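Long-range contacts in Hydrogenase/urease maturation factor HypB (PDB 4LPS), which hydrolyses GTP slowly and binds nickel or zinc, serving nickel insertion into [NiFe] hydrogenase and the maturation of urease: residues 42-47 / 231-237; 64-68 / 92-96; 164-168 / 200-204; 173-177 / 236-242; 30-34 / 146-150. All coordinates share one frame; numbering follows the deposited sequence.

Contact 1. Residues 42-47 / 231-237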
# COMPACT_ATOMS: atom_id res chain seq x y z
N LEU A 42 7.47 -10.95 11.11
CA LEU A 42 8.50 -10.57 12.07
C LEU A 42 9.62 -11.61 12.10
O LEU A 42 10.79 -11.27 12.23
CB LEU A 42 7.89 -10.39 13.46
CG LEU A 42 6.76 -9.35 13.53
CD1 LEU A 42 6.22 -9.19 14.95
CD2 LEU A 42 7.22 -8.00 12.97
N LYS A 43 9.23 -12.88 11.99
CA LYS A 43 10.20 -13.98 11.92
C LYS A 43 11.15 -13.78 10.75
O LYS A 43 12.36 -14.03 10.87
CB LYS A 43 9.47 -15.31 11.78
CG LYS A 43 10.30 -16.52 12.16
CD LYS A 43 9.41 -17.72 12.45
CE LYS A 43 8.48 -17.45 13.62
NZ LYS A 43 7.48 -18.54 13.80
N GLU A 44 10.61 -13.35 9.62
CA GLU A 44 11.40 -13.14 8.41
C GLU A 44 12.04 -11.76 8.39
O GLU A 44 12.72 -11.40 7.43
CB GLU A 44 10.53 -13.32 7.17
CG GLU A 44 9.99 -14.73 7.01
CD GLU A 44 10.95 -15.64 6.27
OE1 GLU A 44 10.67 -16.85 6.20
OE2 GLU A 44 11.97 -15.13 5.77
N GLY A 45 11.83 -10.99 9.46
CA GLY A 45 12.37 -9.65 9.56
C GLY A 45 11.87 -8.73 8.46
O GLY A 45 12.64 -7.96 7.89
N LEU A 46 10.57 -8.81 8.18
CA LEU A 46 9.97 -7.98 7.14
C LEU A 46 9.13 -6.85 7.72
O LEU A 46 8.33 -7.05 8.64
CB LEU A 46 9.10 -8.84 6.22
CG LEU A 46 9.75 -10.04 5.55
CD1 LEU A 46 8.70 -10.96 4.97
CD2 LEU A 46 10.71 -9.58 4.47
N TYR A 47 9.31 -5.65 7.16
CA TYR A 47 8.40 -4.54 7.44
C TYR A 47 7.34 -4.53 6.34
O TYR A 47 7.65 -4.32 5.17
CB TYR A 47 9.15 -3.21 7.50
CG TYR A 47 8.37 -2.12 8.20
CD1 TYR A 47 8.27 -2.10 9.59
CD2 TYR A 47 7.74 -1.11 7.48
CE1 TYR A 47 7.57 -1.10 10.24
CE2 TYR A 47 7.03 -0.11 8.13
CZ TYR A 47 6.95 -0.11 9.51
OH TYR A 47 6.24 0.88 10.15
N LYS A 231 10.28 4.56 9.28
CA LYS A 231 9.20 3.82 9.94
C LYS A 231 9.65 2.41 10.30
O LYS A 231 9.33 1.91 11.38
CB LYS A 231 7.95 3.80 9.06
CG LYS A 231 7.11 5.07 9.23
CD LYS A 231 6.70 5.22 10.68
CE LYS A 231 5.98 6.54 10.93
NZ LYS A 231 6.97 7.61 11.23
N LYS A 232 10.38 1.76 9.39
CA LYS A 232 10.95 0.45 9.68
C LYS A 232 11.96 0.56 10.81
O LYS A 232 12.03 -0.32 11.68
CB LYS A 232 11.63 -0.14 8.44
CG LYS A 232 12.36 -1.45 8.74
CD LYS A 232 12.94 -2.10 7.50
CE LYS A 232 13.75 -3.33 7.89
NZ LYS A 232 12.91 -4.57 7.89
N ARG A 233 12.73 1.64 10.80
CA ARG A 233 13.73 1.91 11.84
C ARG A 233 13.09 1.97 13.22
O ARG A 233 13.59 1.39 14.18
CB ARG A 233 14.46 3.22 11.54
CG ARG A 233 15.90 3.25 12.00
CD ARG A 233 16.79 3.87 10.93
NE ARG A 233 16.26 5.15 10.46
CZ ARG A 233 16.48 5.66 9.25
NH1 ARG A 233 15.96 6.84 8.93
NH2 ARG A 233 17.21 5.00 8.37
N GLU A 234 11.99 2.71 13.31
CA GLU A 234 11.23 2.84 14.55
C GLU A 234 10.46 1.56 14.87
O GLU A 234 9.99 1.37 15.99
CB GLU A 234 10.24 4.00 14.46
CG GLU A 234 10.85 5.34 14.09
CD GLU A 234 9.80 6.41 13.85
OE1 GLU A 234 8.60 6.07 13.81
OE2 GLU A 234 10.18 7.59 13.70
N ASN A 235 10.34 0.69 13.86
CA ASN A 235 9.43 -0.45 13.89
C ASN A 235 8.02 -0.00 14.27
O ASN A 235 7.41 -0.54 15.20
CB ASN A 235 9.93 -1.53 14.86
CG ASN A 235 9.12 -2.82 14.74
OD1 ASN A 235 8.77 -3.25 13.64
ND2 ASN A 235 8.82 -3.44 15.88
N TYR A 236 7.51 1.00 13.56
CA TYR A 236 6.12 1.39 13.70
C TYR A 236 5.21 0.24 13.29
O TYR A 236 5.33 -0.29 12.18
CB TYR A 236 5.79 2.63 12.88
CG TYR A 236 4.31 2.98 12.89
CD1 TYR A 236 3.75 3.70 13.93
CD2 TYR A 236 3.48 2.56 11.85
CE1 TYR A 236 2.41 4.02 13.94
CE2 TYR A 236 2.13 2.87 11.86
CZ TYR A 236 1.60 3.60 12.90
OH TYR A 236 0.26 3.90 12.91
N GLN A 237 4.30 -0.14 14.17
CA GLN A 237 3.36 -1.21 13.87
C GLN A 237 1.96 -0.73 14.21
O GLN A 237 1.62 -0.54 15.38
CB GLN A 237 3.70 -2.47 14.66
CG GLN A 237 5.05 -3.08 14.29
CD GLN A 237 4.99 -3.88 13.01
OE1 GLN A 237 3.91 -4.24 12.54
NE2 GLN A 237 6.16 -4.16 12.44
O HOH W 1 14.71 -6.49 7.01
O HOH W 2 6.12 -5.60 9.56
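Tyr47 reaches from the start of strand 47-52 to the C-terminal end of helix 218-234 and the residues just after it. CB lies against the CG and CD methylenes of Lys232, both 3.9 Å away. With CG anti to the backbone N (chi1 -161°), the ring swings over the last turn and takes Lys232 CA over the centre of one face, a CH-pi contact 3.7 Å from the centroid. Farther out, CE2 nears Lys231 CB, while CE1 and CZ close on Tyr236 O, the Gln237 amide oblique to the ring. At the tip, Tyr47 OH donates a short hydrogen bond of 2.5 Å to Tyr236 O, 22° from the carbonyl plane. That carbonyl follows the Schellman motif ending the helix. Lys232 runs back past the ring; its NZ bonds to Asp130 O and, through a water, to Gly45 O. Gln237 NE2 gives a straight bond of 3.0 Å to Asn235 OD1, and a second water joins it to Leu46 O. This strand of the P-loop GTPase fold is thus held largely through one phenol, its face on the helix and its hydroxyl bonded just beyond, while two waters complete the link.

Contact 2. Residues 64-68 / 92-96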
# COMPACT_ATOMS: atom_id res chain seq x y z
N GLU A 64 6.93 0.68 -9.14
CA GLU A 64 7.92 0.68 -10.21
C GLU A 64 8.99 1.74 -9.97
O GLU A 64 10.18 1.50 -10.17
CB GLU A 64 7.25 0.91 -11.57
CG GLU A 64 6.46 -0.27 -12.12
CD GLU A 64 5.70 0.07 -13.38
OE1 GLU A 64 5.08 1.16 -13.43
OE2 GLU A 64 5.72 -0.73 -14.34
N ASN A 65 8.55 2.92 -9.53
CA ASN A 65 9.46 4.02 -9.25
C ASN A 65 10.28 3.80 -7.97
O ASN A 65 11.42 4.24 -7.88
CB ASN A 65 8.67 5.33 -9.14
CG ASN A 65 8.19 5.83 -10.50
OD1 ASN A 65 8.83 5.59 -11.52
ND2 ASN A 65 7.05 6.51 -10.51
N LEU A 66 9.69 3.13 -6.99
CA LEU A 66 10.39 2.82 -5.74
C LEU A 66 11.53 1.84 -5.97
O LEU A 66 12.53 1.85 -5.26
CB LEU A 66 9.42 2.27 -4.70
CG LEU A 66 8.54 3.28 -3.95
CD1 LEU A 66 7.54 2.56 -3.05
CD2 LEU A 66 9.40 4.23 -3.13
N ALA A 67 11.37 0.97 -6.97
CA ALA A 67 12.40 -0.00 -7.32
C ALA A 67 13.71 0.65 -7.77
O ALA A 67 14.75 -0.02 -7.83
CB ALA A 67 11.89 -0.92 -8.41
N ASP A 68 13.67 1.94 -8.09
CA ASP A 68 14.86 2.66 -8.53
C ASP A 68 15.75 3.07 -7.36
O ASP A 68 16.88 3.51 -7.57
CB ASP A 68 14.47 3.88 -9.35
CG ASP A 68 13.80 3.52 -10.66
OD1 ASP A 68 14.10 2.43 -11.19
OD2 ASP A 68 12.98 4.32 -11.16
N LYS A 92 9.25 -7.01 -14.70
CA LYS A 92 9.99 -6.35 -15.78
C LYS A 92 11.01 -5.34 -15.22
O LYS A 92 12.01 -5.04 -15.87
CB LYS A 92 9.01 -5.65 -16.74
CG LYS A 92 9.64 -4.79 -17.83
CD LYS A 92 10.59 -5.60 -18.72
CE LYS A 92 11.09 -4.78 -19.90
NZ LYS A 92 10.11 -4.78 -21.03
N LYS A 93 10.75 -4.84 -14.01
CA LYS A 93 11.64 -3.88 -13.37
C LYS A 93 12.62 -4.52 -12.37
O LYS A 93 13.35 -3.80 -11.68
CB LYS A 93 10.83 -2.80 -12.66
CG LYS A 93 10.12 -1.84 -13.60
CD LYS A 93 11.04 -0.69 -13.98
CE LYS A 93 11.41 0.13 -12.76
NZ LYS A 93 12.36 1.23 -13.07
N GLY A 94 12.64 -5.84 -12.30
CA GLY A 94 13.55 -6.53 -11.40
C GLY A 94 13.03 -6.76 -9.99
O GLY A 94 13.79 -7.16 -9.10
N VAL A 95 11.74 -6.52 -9.78
CA VAL A 95 11.13 -6.72 -8.47
C VAL A 95 10.49 -8.10 -8.37
O VAL A 95 9.66 -8.46 -9.21
CB VAL A 95 10.06 -5.66 -8.18
CG1 VAL A 95 9.46 -5.87 -6.79
CG2 VAL A 95 10.64 -4.27 -8.32
N SER A 96 10.88 -8.86 -7.36
CA SER A 96 10.23 -10.13 -7.09
C SER A 96 8.80 -9.86 -6.67
O SER A 96 8.55 -9.18 -5.67
CB SER A 96 10.97 -10.91 -6.00
OG SER A 96 12.27 -11.26 -6.41
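Lys93 and Val95 reach from the loop between helix 85-91 and strand 97-101 to the end of helix 59-66, the helix that follows the P-loop in this nucleotide-binding domain. The first shell has a charged part and an apolar part. Lys93 NZ donates to Asp68 OD1 at 2.8 Å in a salt bridge, arriving on the syn side of the carboxylate and 18° out of its plane; the two side chains cross at about a right angle. Closer to the sheet, Val95 CG2 packs on Ala67 CB at 3.6 Å. This methyl is the branch beside the backbone N, since CG1 takes the place anti to it (chi1 -178°).

The lysine does not reach across fully extended. Bends at chi2 (-87°) and chi3 carry it along the last turn of the helix, its CG beside Glu64 CG and its CE near the Glu64 carbonyl, to Asp68. Beyond this shell, the carboxylate of Glu64 turns to Arg89, a residue of the GDP pocket, in a salt bridge. Val95 also touches Phe74 and Val76 of strand 74-80, which makes it the inner side of the contact, whereas Lys93 and Asp68 lie at the surface. The loop itself is shaped by a Schellman motif closing helix 85-91: Gly94 is its C-prime residue, with positive phi, and Gly94 N and Val95 N bond back into the last turn of that helix. On the other side Asp68 N bonds to Asn65 O. The closest approach to the helix backbone is Lys93 CE to Glu64 O, 3.2 Å.

Contact 3. Residues 164-168 / 200-204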
# COMPACT_ATOMS: atom_id res chain seq x y z
N ASP A 164 -12.87 15.45 -2.75
CA ASP A 164 -13.98 15.24 -1.83
C ASP A 164 -14.09 13.80 -1.33
O ASP A 164 -15.01 13.46 -0.58
CB ASP A 164 -15.29 15.65 -2.49
CG ASP A 164 -15.66 14.74 -3.66
OD1 ASP A 164 -14.75 14.29 -4.38
OD2 ASP A 164 -16.86 14.48 -3.85
N LYS A 165 -13.14 12.95 -1.72
CA LYS A 165 -13.33 11.52 -1.56
C LYS A 165 -13.10 11.04 -0.13
O LYS A 165 -13.58 9.96 0.25
CB LYS A 165 -12.42 10.76 -2.52
CG LYS A 165 -12.84 10.89 -3.97
CD LYS A 165 -14.17 10.19 -4.20
CE LYS A 165 -14.64 10.35 -5.64
NZ LYS A 165 -15.10 11.74 -5.93
N VAL A 166 -12.37 11.82 0.67
CA VAL A 166 -12.00 11.39 2.01
C VAL A 166 -13.24 11.15 2.86
O VAL A 166 -13.39 10.09 3.48
CB VAL A 166 -11.08 12.41 2.71
CG1 VAL A 166 -10.88 12.04 4.17
CG2 VAL A 166 -9.73 12.48 2.01
N LEU A 167 -14.13 12.13 2.89
CA LEU A 167 -15.37 12.01 3.66
C LEU A 167 -16.38 11.04 3.03
O LEU A 167 -17.30 10.58 3.71
CB LEU A 167 -16.01 13.38 3.86
CG LEU A 167 -15.29 14.32 4.83
CD1 LEU A 167 -16.22 15.42 5.34
CD2 LEU A 167 -14.70 13.54 5.99
N LYS A 168 -16.22 10.76 1.74
CA LYS A 168 -17.09 9.80 1.07
C LYS A 168 -16.72 8.37 1.39
O LYS A 168 -17.57 7.47 1.35
CB LYS A 168 -17.06 10.02 -0.45
CG LYS A 168 -17.94 11.17 -0.92
CD LYS A 168 -17.89 11.29 -2.44
CE LYS A 168 -18.92 12.28 -2.94
NZ LYS A 168 -18.79 12.52 -4.40
N ASP A 200 -10.35 17.42 5.70
CA ASP A 200 -11.13 16.20 5.89
C ASP A 200 -10.36 15.19 6.72
O ASP A 200 -10.92 14.54 7.61
CB ASP A 200 -11.52 15.60 4.55
CG ASP A 200 -12.66 16.35 3.88
OD1 ASP A 200 -13.21 17.28 4.51
OD2 ASP A 200 -13.00 16.00 2.73
N MET A 201 -9.08 15.03 6.42
CA MET A 201 -8.22 14.13 7.19
C MET A 201 -8.03 14.66 8.60
O MET A 201 -7.84 13.88 9.54
CB MET A 201 -6.87 13.93 6.51
CG MET A 201 -6.89 12.99 5.32
SD MET A 201 -7.50 11.36 5.76
CE MET A 201 -6.30 10.85 6.99
N GLN A 202 -8.05 15.98 8.75
CA GLN A 202 -7.94 16.59 10.07
C GLN A 202 -9.07 16.14 10.99
O GLN A 202 -8.87 15.91 12.18
CB GLN A 202 -7.94 18.12 9.95
CG GLN A 202 -6.59 18.72 9.60
CD GLN A 202 -5.56 18.53 10.70
OE1 GLN A 202 -4.38 18.29 10.42
NE2 GLN A 202 -5.99 18.65 11.95
N LYS A 203 -10.27 16.03 10.42
CA LYS A 203 -11.44 15.56 11.16
C LYS A 203 -11.38 14.06 11.45
O LYS A 203 -11.71 13.61 12.55
CB LYS A 203 -12.73 15.91 10.40
CG LYS A 203 -12.88 17.41 10.13
CD LYS A 203 -14.33 17.79 9.84
CE LYS A 203 -14.67 17.63 8.36
NZ LYS A 203 -14.17 18.78 7.55
N LEU A 204 -10.97 13.29 10.44
CA LEU A 204 -11.01 11.83 10.52
C LEU A 204 -9.85 11.26 11.32
O LEU A 204 -10.06 10.50 12.27
CB LEU A 204 -11.00 11.23 9.11
CG LEU A 204 -12.31 10.66 8.57
CD1 LEU A 204 -13.45 11.63 8.79
CD2 LEU A 204 -12.16 10.33 7.09
O HOH W 3 -11.74 14.80 0.68
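Leu167 stands at about a right angle to Asp200, its CG set against the carboxylate carbon, with Leu167 CG to Asp200 CG at 3.5 Å. Val166 and Asp200 instead run past each other in opposite directions, which lays Val166 CG1 beside Asp200 CB at 3.6 Å. The same methyl, anti to the backbone N (chi1 171°), also meets Met201 SD at 3.8 Å and, lying antiparallel to the side chain of Leu204, its CD2 at 3.6 Å. The second branch of Leu204 serves the other partner: CD1 touches Leu167 CD2 at 3.6 Å. Asp200 is buried, and its polar atoms have separate partners. OD2 accepts from a water 2.7 Å away that in turn takes the Val166 N-H; OD1 accepts from Gln196 and forms a long salt bridge with Lys203 NZ. On the far side of the short helix Asp164 bridges Lys165 and Lys168; Lys165 also lines a second GDP site with Pro160, Glu161 and Phe190. Helices 165-168 and 194-204 pack here with Val166 also resting on Leu157 of strand 152-158 and on Phe173 of helix 170-174, while Leu204 touches Pro170 and Met174 of that helix.

Contact 4. Residues 173-177 / 236-242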
# COMPACT_ATOMS: atom_id res chain seq x y z
N PHE A 173 -10.11 5.77 4.89
CA PHE A 173 -9.13 6.78 5.27
C PHE A 173 -8.83 6.78 6.78
O PHE A 173 -7.77 7.24 7.19
CB PHE A 173 -9.58 8.16 4.81
CG PHE A 173 -9.44 8.37 3.32
CD1 PHE A 173 -8.21 8.73 2.78
CD2 PHE A 173 -10.51 8.17 2.46
CE1 PHE A 173 -8.06 8.92 1.42
CE2 PHE A 173 -10.36 8.35 1.10
CZ PHE A 173 -9.14 8.72 0.57
N MET A 174 -9.76 6.28 7.59
CA MET A 174 -9.51 6.14 9.02
C MET A 174 -8.56 4.98 9.36
O MET A 174 -8.04 4.91 10.47
CB MET A 174 -10.83 5.97 9.79
CG MET A 174 -11.51 7.30 10.13
SD MET A 174 -13.05 7.12 11.05
CE MET A 174 -14.09 6.27 9.85
N CYS A 175 -8.33 4.07 8.41
CA CYS A 175 -7.39 2.99 8.67
C CYS A 175 -5.98 3.32 8.17
O CYS A 175 -5.05 2.53 8.34
CB CYS A 175 -7.88 1.68 8.04
SG CYS A 175 -7.50 1.46 6.30
N ALA A 176 -5.84 4.48 7.54
CA ALA A 176 -4.56 4.90 6.98
C ALA A 176 -3.58 5.36 8.06
O ALA A 176 -3.92 6.17 8.93
CB ALA A 176 -4.77 6.01 5.97
N ASP A 177 -2.36 4.84 8.00
CA ASP A 177 -1.25 5.36 8.78
C ASP A 177 -0.59 6.50 8.01
O ASP A 177 0.23 7.24 8.55
CB ASP A 177 -0.23 4.26 9.10
CG ASP A 177 -0.85 3.12 9.86
OD1 ASP A 177 -1.11 3.29 11.07
OD2 ASP A 177 -1.07 2.05 9.26
N TYR A 236 7.51 1.00 13.56
CA TYR A 236 6.12 1.39 13.70
C TYR A 236 5.21 0.24 13.29
O TYR A 236 5.33 -0.29 12.18
CB TYR A 236 5.79 2.63 12.88
CG TYR A 236 4.31 2.98 12.89
CD1 TYR A 236 3.75 3.70 13.93
CD2 TYR A 236 3.48 2.56 11.85
CE1 TYR A 236 2.41 4.02 13.94
CE2 TYR A 236 2.13 2.87 11.86
CZ TYR A 236 1.60 3.60 12.90
OH TYR A 236 0.26 3.90 12.91
N GLN A 237 4.30 -0.14 14.17
CA GLN A 237 3.36 -1.21 13.87
C GLN A 237 1.96 -0.73 14.21
O GLN A 237 1.62 -0.54 15.38
CB GLN A 237 3.70 -2.47 14.66
CG GLN A 237 5.05 -3.08 14.29
CD GLN A 237 4.99 -3.88 13.01
OE1 GLN A 237 3.91 -4.24 12.54
NE2 GLN A 237 6.16 -4.16 12.44
N SER A 238 1.14 -0.54 13.17
CA SER A 238 -0.21 -0.02 13.34
C SER A 238 -1.04 -0.87 14.28
O SER A 238 -1.03 -2.10 14.20
CB SER A 238 -0.91 0.09 11.98
OG SER A 238 -2.25 0.51 12.13
N THR A 239 -1.75 -0.21 15.18
CA THR A 239 -2.64 -0.91 16.10
C THR A 239 -4.08 -0.78 15.63
O THR A 239 -5.01 -1.02 16.40
CB THR A 239 -2.52 -0.35 17.54
OG1 THR A 239 -2.87 1.05 17.53
CG2 THR A 239 -1.11 -0.51 18.07
N HIS A 240 -4.26 -0.42 14.36
CA HIS A 240 -5.59 -0.18 13.84
C HIS A 240 -6.44 -1.44 13.84
O HIS A 240 -5.99 -2.51 13.43
CB HIS A 240 -5.55 0.38 12.42
CG HIS A 240 -6.91 0.68 11.87
ND1 HIS A 240 -7.65 1.77 12.26
CD2 HIS A 240 -7.69 -0.01 11.00
CE1 HIS A 240 -8.81 1.77 11.64
NE2 HIS A 240 -8.86 0.70 10.86
N SER A 241 -7.68 -1.30 14.29
CA SER A 241 -8.62 -2.41 14.29
C SER A 241 -9.52 -2.38 13.06
O SER A 241 -10.18 -1.38 12.78
CB SER A 241 -9.48 -2.39 15.55
OG SER A 241 -10.34 -3.51 15.56
N PHE A 242 -9.54 -3.50 12.34
CA PHE A 242 -10.28 -3.60 11.10
C PHE A 242 -11.65 -4.24 11.33
O PHE A 242 -12.62 -3.95 10.63
CB PHE A 242 -9.47 -4.40 10.09
CG PHE A 242 -8.17 -3.75 9.71
CD1 PHE A 242 -7.08 -3.79 10.58
CD2 PHE A 242 -8.02 -3.11 8.49
CE1 PHE A 242 -5.88 -3.20 10.23
CE2 PHE A 242 -6.83 -2.52 8.15
CZ PHE A 242 -5.75 -2.56 9.02
OXT PHE A 242 -11.81 -5.06 12.23
O HOH W 4 -3.37 1.10 10.03
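The C-terminal tail beyond helix 218-234 runs back across the turn between helix 170-174 and strand 178-182, and an ST turn shapes it on the way: Ser238 OG accepts from His240 N at 3.1 Å. His240 presents a ring face to Cys175, whose CA sits over its centre in a CH-pi contact, 3.5 Å from the centroid and 14° off the ring normal. Cys175 CB also lies over that face, and 4.3 Å from Phe242 CE2. The Phe242 ring receives His240 CD2 over its centre, so cysteine, histidine and phenylalanine pack in succession. The polar half is built on the buried Asp177. Tyr236 OH lies 2.4 Å from Asp177 OD1, a hydrogen bond so short that its exact length is doubtful; the carboxylate approaches at the ring edge with the two planes 77° apart. Ser238 OG lies 3.2 Å from Asp177 OD1, a weak bond at most. A water joins Cys175 O to Ser238 OG, and stands 2.6 Å from Asp177 OD2, which also accepts from the backbone N of Asn153. His240 ND1 meets a malonate ion, probably from the crystallisation liquor. The Tyr236 hydroxyl and Asn153 N, with a water and perhaps Ser238 nearby, would probably stabilise the negative charge of this acid, where Tyr236 joins the tail to the turn beside the apolar packing on Cys175.

Contact 5. Residues 30-34 / 146-150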
# COMPACT_ATOMS: atom_id res chain seq x y z
N ASN A 30 -10.42 -13.72 10.11
CA ASN A 30 -9.39 -13.00 9.38
C ASN A 30 -8.41 -12.36 10.36
O ASN A 30 -7.21 -12.33 10.11
CB ASN A 30 -9.99 -11.93 8.46
CG ASN A 30 -8.94 -11.27 7.59
OD1 ASN A 30 -8.41 -11.88 6.66
ND2 ASN A 30 -8.62 -10.01 7.89
N ASP A 31 -8.93 -11.83 11.47
CA ASP A 31 -8.11 -11.22 12.51
C ASP A 31 -7.11 -12.21 13.11
O ASP A 31 -5.96 -11.86 13.36
CB ASP A 31 -9.00 -10.64 13.61
CG ASP A 31 -9.28 -9.16 13.43
OD1 ASP A 31 -8.88 -8.58 12.40
OD2 ASP A 31 -9.92 -8.57 14.33
N ILE A 32 -7.57 -13.43 13.36
CA ILE A 32 -6.69 -14.49 13.84
C ILE A 32 -5.59 -14.76 12.82
O ILE A 32 -4.40 -14.76 13.15
CB ILE A 32 -7.45 -15.80 14.12
CG1 ILE A 32 -8.41 -15.64 15.30
CG2 ILE A 32 -6.48 -16.94 14.40
CD1 ILE A 32 -7.72 -15.31 16.61
N LYS A 33 -6.00 -14.99 11.58
CA LYS A 33 -5.06 -15.29 10.49
C LYS A 33 -4.09 -14.14 10.23
O LYS A 33 -2.93 -14.38 9.89
CB LYS A 33 -5.83 -15.64 9.21
CG LYS A 33 -4.94 -16.22 8.13
CD LYS A 33 -4.19 -17.44 8.66
CE LYS A 33 -3.44 -18.16 7.55
NZ LYS A 33 -2.52 -19.20 8.08
N ALA A 34 -4.56 -12.91 10.37
CA ALA A 34 -3.70 -11.74 10.22
C ALA A 34 -2.63 -11.70 11.31
O ALA A 34 -1.48 -11.35 11.04
CB ALA A 34 -4.53 -10.47 10.25
N TYR A 146 -10.34 -5.60 6.31
CA TYR A 146 -9.54 -6.82 6.46
C TYR A 146 -8.09 -6.57 6.84
O TYR A 146 -7.27 -6.17 6.01
CB TYR A 146 -9.60 -7.64 5.16
CG TYR A 146 -10.99 -8.10 4.82
CD1 TYR A 146 -11.85 -7.30 4.07
CD2 TYR A 146 -11.46 -9.33 5.27
CE1 TYR A 146 -13.13 -7.72 3.77
CE2 TYR A 146 -12.74 -9.75 4.97
CZ TYR A 146 -13.57 -8.94 4.22
OH TYR A 146 -14.84 -9.37 3.92
N ASN A 147 -7.78 -6.78 8.12
CA ASN A 147 -6.40 -6.77 8.61
C ASN A 147 -5.56 -7.79 7.85
O ASN A 147 -5.95 -8.95 7.71
CB ASN A 147 -6.36 -7.08 10.11
CG ASN A 147 -5.06 -6.64 10.76
OD1 ASN A 147 -4.00 -6.66 10.14
ND2 ASN A 147 -5.14 -6.27 12.03
N LEU A 148 -4.40 -7.37 7.34
CA LEU A 148 -3.49 -8.29 6.67
C LEU A 148 -2.21 -8.46 7.47
O LEU A 148 -1.24 -9.07 7.00
CB LEU A 148 -3.18 -7.80 5.25
CG LEU A 148 -4.39 -7.62 4.32
CD1 LEU A 148 -3.97 -7.02 2.99
CD2 LEU A 148 -5.11 -8.94 4.13
N GLY A 149 -2.21 -7.94 8.70
CA GLY A 149 -1.04 -8.02 9.55
C GLY A 149 0.03 -7.00 9.23
O GLY A 149 1.16 -7.12 9.71
N ALA A 150 -0.31 -6.01 8.42
CA ALA A 150 0.67 -5.02 7.97
C ALA A 150 1.14 -4.11 9.10
O ALA A 150 0.39 -3.84 10.05
CB ALA A 150 0.10 -4.19 6.83
O HOH W 5 -9.75 -8.31 9.72
O HOH W 6 -8.26 -5.96 13.09
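The Tyr146 ring is met at its edge by the amide of Asn30, whose CG lies in the ring plane, 3.9 Å from Tyr146 CD2. The two flat groups are turned almost perpendicular, 82° apart, and the side chains cross at about a right angle. The ring also stacks with His107, inferred to be a nickel ligand. The Asn30 amide reaches past the ring to the next residue: ND2 donates to Asn147 O at 2.9 Å, a bent bond with an N-H...O angle of 134°. Asn30 CG is anti to the backbone N (chi1 -174°), which carries the amide out from the helix to that carbonyl, and its OD1 accepts from Ala110 N at the start of helix 110-122.

Asn147 belongs to an Asx turn in the loop between strands 131-135 and 152-158. Its OD1 takes the N-H of Gly149 at 2.6 Å, and this bond helps fix the amide. The Asp31 carboxylate stands nearly perpendicular to it, with OD1 3.7 Å from Asn147 CB. Two waters link helix and loop here. One is shared by Asn30 ND2, Asp31 OD1 and Asn147 N; the other accepts weakly from Asn147 ND2 and donates to Asp31 OD1.

One turn along helix 29-43, Ala34 turns its methyl onto the loop backbone, CB being 3.3 Å from Asn147 O. The backbones come closest at Ala34 and Gly149, whose CA atoms are 4.6 Å apart; Gly149 has positive phi, and its CA lies 3.7 Å from Ala34 O. Phe242 of the C-terminal tail packs against Asn147.

Contacts 1 and 4 share Tyr236 and Gln237, so one tail passes from the end of helix 218-234 to the turn after helix 170-174; their centres lie 15 Å apart. Contact 4 touches contact 5 through Phe242 CD1 and Asn147 CB at 3.4 Å, and touches contact 3 through Val166 CA and Phe173 CE2 at 3.6 Å. Contacts 1 and 5 both use helix 29-43. Contact 2 stands apart, its centre 32 Å from that of contact 3, on the opposite side of the chain's centre, though its Glu64 side chain is about 5 Å from GDP. The Tyr146 side chain of contact 5 lies about 7 Å from the nickel ion, and that of Phe242 in contact 4 about 14 Å.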